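Local coordinates for periplasmic binding protein (Veillonella parvula, PDB 4LJS) that probably binds a small ligand, perhaps an iron-carrying compound or corrinoid, in the periplasm for delivery to an ABC-type importer, at residues A[43-56]-A[66-80]. Sequence-based numbering, arbitrary orientation.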
loop_
_atom_site.group_PDB
_atom_site.type_symbol
_atom_site.label_atom_id
_atom_site.label_comp_id
_atom_site.label_asym_id
_atom_site.label_seq_id
_atom_site.Cartn_x
_atom_site.Cartn_y
_atom_site.Cartn_z
ATOM N N VAL A 43 19.084 0.598 15.748
ATOM C CA VAL A 43 17.787 0.098 15.305
ATOM C C VAL A 43 16.747 0.444 16.373
ATOM O O VAL A 43 16.956 0.167 17.547
ATOM C CB VAL A 43 17.831 -1.434 15.074
ATOM C CG1 VAL A 43 16.467 -1.960 14.670
ATOM C CG2 VAL A 43 18.876 -1.785 14.018
ATOM N N PRO A 44 15.640 1.079 15.970
ATOM C CA PRO A 44 14.577 1.437 16.920
ATOM C C PRO A 44 14.129 0.222 17.726
ATOM O O PRO A 44 14.109 -0.890 17.197
ATOM C CB PRO A 44 13.431 1.904 16.010
ATOM C CG PRO A 44 14.101 2.376 14.768
ATOM C CD PRO A 44 15.326 1.496 14.594
ATOM N N GLU A 45 13.784 0.425 18.991
ATOM C CA GLU A 45 13.356 -0.686 19.829
ATOM C C GLU A 45 11.862 -0.661 20.113
ATOM O O GLU A 45 11.273 -1.682 20.454
ATOM C CB GLU A 45 14.158 -0.719 21.135
ATOM C CG GLU A 45 15.486 -1.435 20.968
ATOM C CD GLU A 45 16.459 -1.181 22.101
ATOM O OE1 GLU A 45 16.015 -1.024 23.259
ATOM O OE2 GLU A 45 17.678 -1.138 21.824
ATOM N N ARG A 46 11.253 0.508 19.966
ATOM C CA ARG A 46 9.858 0.701 20.337
ATOM C C ARG A 46 9.150 1.530 19.275
ATOM O O ARG A 46 9.181 2.761 19.305
ATOM C CB ARG A 46 9.764 1.394 21.700
ATOM C CG ARG A 46 10.319 0.567 22.852
ATOM C CD ARG A 46 10.139 1.270 24.192
ATOM N NE ARG A 46 8.727 1.481 24.494
ATOM C CZ ARG A 46 7.922 0.559 25.016
ATOM N NH1 ARG A 46 6.649 0.849 25.246
ATOM N NH2 ARG A 46 8.383 -0.653 25.301
ATOM N N VAL A 47 8.509 0.846 18.340
ATOM C CA VAL A 47 7.933 1.504 17.177
ATOM C C VAL A 47 6.420 1.650 17.314
ATOM O O VAL A 47 5.723 0.711 17.701
ATOM C CB VAL A 47 8.262 0.713 15.900
ATOM C CG1 VAL A 47 7.705 1.418 14.657
ATOM C CG2 VAL A 47 9.765 0.501 15.793
ATOM N N VAL A 48 5.927 2.849 17.033
ATOM C CA VAL A 48 4.502 3.074 16.863
ATOM C C VAL A 48 4.266 3.174 15.361
ATOM O O VAL A 48 4.862 4.012 14.672
ATOM C CB VAL A 48 4.027 4.337 17.602
ATOM C CG1 VAL A 48 2.595 4.688 17.217
ATOM C CG2 VAL A 48 4.140 4.136 19.124
ATOM N N ALA A 49 3.438 2.273 14.847
ATOM C CA ALA A 49 3.245 2.150 13.407
ATOM C C ALA A 49 1.779 2.379 13.055
ATOM O O ALA A 49 0.890 1.652 13.521
ATOM C CB ALA A 49 3.716 0.780 12.925
HETATM N N MSE A 50 1.529 3.403 12.247
HETATM C CA MSE A 50 0.165 3.746 11.857
HETATM C C MSE A 50 -0.129 3.284 10.434
HETATM O O MSE A 50 0.637 3.565 9.515
HETATM C CB MSE A 50 -0.066 5.259 11.990
HETATM C CG MSE A 50 -1.526 5.679 12.105
HETATM SE SE MSE A 50 -2.295 5.461 13.898
HETATM C CE MSE A 50 -0.626 5.376 14.812
ATOM N N TRP A 51 -1.239 2.562 10.282
ATOM C CA TRP A 51 -1.753 2.082 8.995
ATOM C C TRP A 51 -0.994 0.887 8.423
ATOM O O TRP A 51 0.171 0.652 8.761
ATOM C CB TRP A 51 -1.909 3.219 7.968
ATOM C CG TRP A 51 -2.463 4.464 8.591
ATOM C CD1 TRP A 51 -1.884 5.707 8.602
ATOM C CD2 TRP A 51 -3.680 4.583 9.342
ATOM N NE1 TRP A 51 -2.681 6.593 9.285
ATOM C CE2 TRP A 51 -3.788 5.930 9.752
ATOM C CE3 TRP A 51 -4.698 3.687 9.696
ATOM C CZ2 TRP A 51 -4.864 6.398 10.511
ATOM C CZ3 TRP A 51 -5.765 4.155 10.443
ATOM C CH2 TRP A 51 -5.840 5.499 10.843
ATOM N N GLN A 52 -1.692 0.147 7.559
ATOM C CA GLN A 52 -1.250 -1.148 7.039
ATOM C C GLN A 52 0.178 -1.202 6.488
ATOM O O GLN A 52 0.940 -2.105 6.841
ATOM C CB GLN A 52 -2.233 -1.650 5.971
ATOM C CG GLN A 52 -2.046 -3.113 5.635
ATOM C CD GLN A 52 -3.349 -3.881 5.641
ATOM O OE1 GLN A 52 -4.430 -3.297 5.555
ATOM N NE2 GLN A 52 -3.253 -5.201 5.748
ATOM N N ASN A 53 0.539 -0.259 5.620
ATOM C CA ASN A 53 1.897 -0.238 5.059
ATOM C C ASN A 53 2.984 -0.152 6.119
ATOM O O ASN A 53 4.002 -0.824 6.006
ATOM C CB ASN A 53 2.086 0.872 4.016
ATOM C CG ASN A 53 1.940 2.281 4.603
ATOM O OD1 ASN A 53 1.227 2.493 5.579
ATOM N ND2 ASN A 53 2.605 3.248 3.983
ATOM N N SER A 54 2.764 0.660 7.152
ATOM C CA SER A 54 3.738 0.782 8.235
ATOM C C SER A 54 3.895 -0.559 8.949
ATOM O O SER A 54 5.007 -1.039 9.161
ATOM C CB SER A 54 3.306 1.851 9.243
ATOM O OG SER A 54 2.893 3.041 8.592
ATOM N N ILE A 55 2.762 -1.168 9.284
ATOM C CA ILE A 55 2.738 -2.391 10.080
ATOM C C ILE A 55 3.307 -3.587 9.339
ATOM O O ILE A 55 4.261 -4.213 9.810
ATOM C CB ILE A 55 1.308 -2.707 10.558
ATOM C CG1 ILE A 55 0.761 -1.521 11.368
ATOM C CG2 ILE A 55 1.294 -3.990 11.390
ATOM C CD1 ILE A 55 -0.750 -1.487 11.476
ATOM N N GLU A 56 2.733 -3.898 8.176
ATOM C CA GLU A 56 3.139 -5.082 7.423
ATOM C C GLU A 56 4.543 -5.005 6.822
ATOM O O GLU A 56 5.203 -6.036 6.666
ATOM C CB GLU A 56 2.115 -5.435 6.332
ATOM C CG GLU A 56 0.891 -6.162 6.867
ATOM C CD GLU A 56 0.083 -6.848 5.778
ATOM O OE1 GLU A 56 0.295 -8.063 5.550
ATOM O OE2 GLU A 56 -0.768 -6.174 5.157
ATOM N N ARG A 66 9.618 -5.479 17.260
ATOM C CA ARG A 66 9.966 -4.128 17.694
ATOM C C ARG A 66 8.757 -3.188 17.711
ATOM O O ARG A 66 8.824 -2.085 18.253
ATOM C CB ARG A 66 11.115 -3.562 16.848
ATOM C CG ARG A 66 12.394 -4.381 16.996
ATOM C CD ARG A 66 13.553 -3.857 16.173
ATOM N NE ARG A 66 14.755 -4.658 16.410
ATOM C CZ ARG A 66 15.723 -4.322 17.258
ATOM N NH1 ARG A 66 15.651 -3.183 17.934
ATOM N NH2 ARG A 66 16.774 -5.115 17.417
ATOM N N ILE A 67 7.646 -3.643 17.139
ATOM C CA ILE A 67 6.427 -2.846 17.110
ATOM C C ILE A 67 5.669 -2.897 18.443
ATOM O O ILE A 67 5.237 -3.964 18.887
ATOM C CB ILE A 67 5.476 -3.316 16.000
ATOM C CG1 ILE A 67 6.155 -3.246 14.631
ATOM C CG2 ILE A 67 4.194 -2.492 16.028
ATOM C CD1 ILE A 67 5.295 -3.787 13.495
ATOM N N VAL A 68 5.504 -1.739 19.074
ATOM C CA VAL A 68 4.710 -1.642 20.291
ATOM C C VAL A 68 3.245 -1.411 19.944
ATOM O O VAL A 68 2.350 -2.040 20.517
ATOM C CB VAL A 68 5.218 -0.525 21.223
ATOM C CG1 VAL A 68 4.255 -0.326 22.400
ATOM C CG2 VAL A 68 6.609 -0.868 21.732
ATOM N N ALA A 69 3.005 -0.519 18.988
ATOM C CA ALA A 69 1.651 -0.262 18.520
ATOM C C ALA A 69 1.568 -0.354 17.000
ATOM O O ALA A 69 2.386 0.230 16.279
ATOM C CB ALA A 69 1.158 1.091 19.011
ATOM N N GLY A 70 0.587 -1.113 16.522
ATOM C CA GLY A 70 0.345 -1.268 15.098
ATOM C C GLY A 70 -1.134 -1.056 14.894
ATOM O O GLY A 70 -1.931 -1.995 14.999
HETATM N N MSE A 71 -1.511 0.188 14.622
HETATM C CA MSE A 71 -2.920 0.560 14.668
HETATM C C MSE A 71 -3.468 0.869 13.281
HETATM O O MSE A 71 -2.758 1.402 12.436
HETATM C CB MSE A 71 -3.115 1.757 15.605
HETATM C CG MSE A 71 -2.621 1.489 17.026
HETATM SE SE MSE A 71 -2.678 3.045 18.217
HETATM C CE MSE A 71 -0.905 3.730 17.834
ATOM N N GLY A 72 -4.732 0.527 13.046
ATOM C CA GLY A 72 -5.379 0.905 11.801
ATOM C C GLY A 72 -5.777 -0.219 10.857
ATOM O O GLY A 72 -6.398 0.035 9.828
ATOM N N ILE A 73 -5.423 -1.458 11.184
ATOM C CA ILE A 73 -5.949 -2.597 10.435
ATOM C C ILE A 73 -7.171 -3.169 11.163
ATOM O O ILE A 73 -7.087 -3.549 12.326
ATOM C CB ILE A 73 -4.890 -3.697 10.243
ATOM C CG1 ILE A 73 -3.586 -3.101 9.719
ATOM C CG2 ILE A 73 -5.399 -4.771 9.296
ATOM C CD1 ILE A 73 -2.486 -4.119 9.535
ATOM N N PRO A 74 -8.317 -3.235 10.473
ATOM C CA PRO A 74 -9.578 -3.637 11.102
ATOM C C PRO A 74 -9.594 -5.070 11.621
ATOM O O PRO A 74 -10.362 -5.359 12.529
ATOM C CB PRO A 74 -10.604 -3.496 9.968
ATOM C CG PRO A 74 -9.964 -2.601 8.976
ATOM C CD PRO A 74 -8.501 -2.865 9.060
ATOM N N ASP A 75 -8.781 -5.948 11.049
ATOM C CA ASP A 75 -8.783 -7.356 11.436
ATOM C C ASP A 75 -7.552 -8.086 10.896
ATOM O O ASP A 75 -7.000 -7.701 9.872
ATOM C CB ASP A 75 -10.042 -8.040 10.912
ATOM C CG ASP A 75 -10.153 -9.470 11.376
ATOM O OD1 ASP A 75 -9.785 -9.740 12.539
ATOM O OD2 ASP A 75 -10.595 -10.320 10.580
ATOM N N ARG A 76 -7.142 -9.149 11.580
ATOM C CA ARG A 76 -5.994 -9.955 11.156
ATOM C C ARG A 76 -6.150 -10.573 9.761
ATOM O O ARG A 76 -5.155 -10.819 9.079
ATOM C CB ARG A 76 -5.697 -11.049 12.196
ATOM C CG ARG A 76 -6.828 -12.056 12.395
ATOM C CD ARG A 76 -6.587 -12.950 13.603
ATOM N NE ARG A 76 -5.268 -13.587 13.606
ATOM C CZ ARG A 76 -4.967 -14.706 12.946
ATOM N NH1 ARG A 76 -5.886 -15.316 12.206
ATOM N NH2 ARG A 76 -3.741 -15.215 13.023
ATOM N N LYS A 77 -7.385 -10.816 9.331
ATOM C CA LYS A 77 -7.625 -11.428 8.021
ATOM C C LYS A 77 -7.170 -10.541 6.860
ATOM O O LYS A 77 -7.008 -11.017 5.744
ATOM C CB LYS A 77 -9.102 -11.768 7.827
ATOM C CG LYS A 77 -9.631 -12.870 8.724
ATOM C CD LYS A 77 -11.141 -12.991 8.558
ATOM C CE LYS A 77 -11.754 -13.930 9.581
ATOM N NZ LYS A 77 -13.243 -13.855 9.554
ATOM N N TYR A 78 -6.986 -9.253 7.126
ATOM C CA TYR A 78 -6.551 -8.317 6.097
ATOM C C TYR A 78 -5.042 -8.347 5.953
ATOM O O TYR A 78 -4.503 -7.788 5.016
ATOM C CB TYR A 78 -6.972 -6.895 6.448
ATOM C CG TYR A 78 -8.459 -6.660 6.431
ATOM C CD1 TYR A 78 -9.268 -7.143 7.445
ATOM C CD2 TYR A 78 -9.052 -5.935 5.408
ATOM C CE1 TYR A 78 -10.625 -6.925 7.434
ATOM C CE2 TYR A 78 -10.411 -5.707 5.393
ATOM C CZ TYR A 78 -11.193 -6.203 6.410
ATOM O OH TYR A 78 -12.551 -5.983 6.400
ATOM N N VAL A 79 -4.366 -8.978 6.908
ATOM C CA VAL A 79 -2.917 -9.117 6.869
ATOM C C VAL A 79 -2.573 -10.376 6.072
ATOM O O VAL A 79 -3.301 -11.370 6.155
ATOM C CB VAL A 79 -2.349 -9.210 8.312
ATOM C CG1 VAL A 79 -0.856 -9.493 8.310
ATOM C CG2 VAL A 79 -2.648 -7.931 9.072
ATOM N N ARG A 80 -1.495 -10.329 5.285
ATOM C CA ARG A 80 -1.025 -11.512 4.549
ATOM C C ARG A 80 -0.854 -12.681 5.509
ATOM O O ARG A 80 -0.318 -12.499 6.602
ATOM C CB ARG A 80 0.315 -11.249 3.847
ATOM C CG ARG A 80 0.218 -10.477 2.557
ATOM C CD ARG A 80 1.576 -10.300 1.887
ATOM N NE ARG A 80 2.045 -11.528 1.258
ATOM C CZ ARG A 80 1.704 -11.912 0.030
ATOM N NH1 ARG A 80 0.886 -11.162 -0.694
ATOM N NH2 ARG A 80 2.175 -13.046 -0.474
HETATM O O HOH W 1 18.444 -1.805 18.850
HETATM O O HOH W 2 -4.392 0.573 7.308
#
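The extended side chain of R66 sends NH1 to the carbonyl O of P44 (2.9 Å), arriving above the carbonyl plane, while V43 CG1 lies over one guanidinium face. Its NE forms a salt bridge with E63, and NH2 a hydrogen bond with V16 O. At V68 a beta bulge shifts the register by one: V47 O accepts from both V68 N and A69 N. V68 CG2 covers the centre of one face of the R46 guanidinium, which E9 and M106 O also hold. Beyond it, parallel ladder bonds run through A69 and M71 to W51 N. Small G70 admits I55, whose CD1 comes to 3.5 Å from G70 C. On the face carrying V48 and A69, long unbranched M71 and M50, both selenomethionine, meet CE to CE. Glycine suits position 72, where a CB would hit the W51 ring and be jammed against M71 O. I73 CD1 packs against I55 CD1 (3.7 Å). Past it, Q52 NE2 donates to E56 OE2 and, from above the carbonyl plane, to Y78 O; E56 OE1 takes R80 N on its syn side (2.9 Å). R298 pairs with OE2, so an alanine here would probably leave R80 N and Q52 NE2 short of an acceptor and R298 without its mate. Strand 47-50, helix 52-60 and strand 67-71 form a beta-alpha-beta unit, placing 67-71 at the edge of one lobe's parallel sheet, as in chelatase-clan binding proteins.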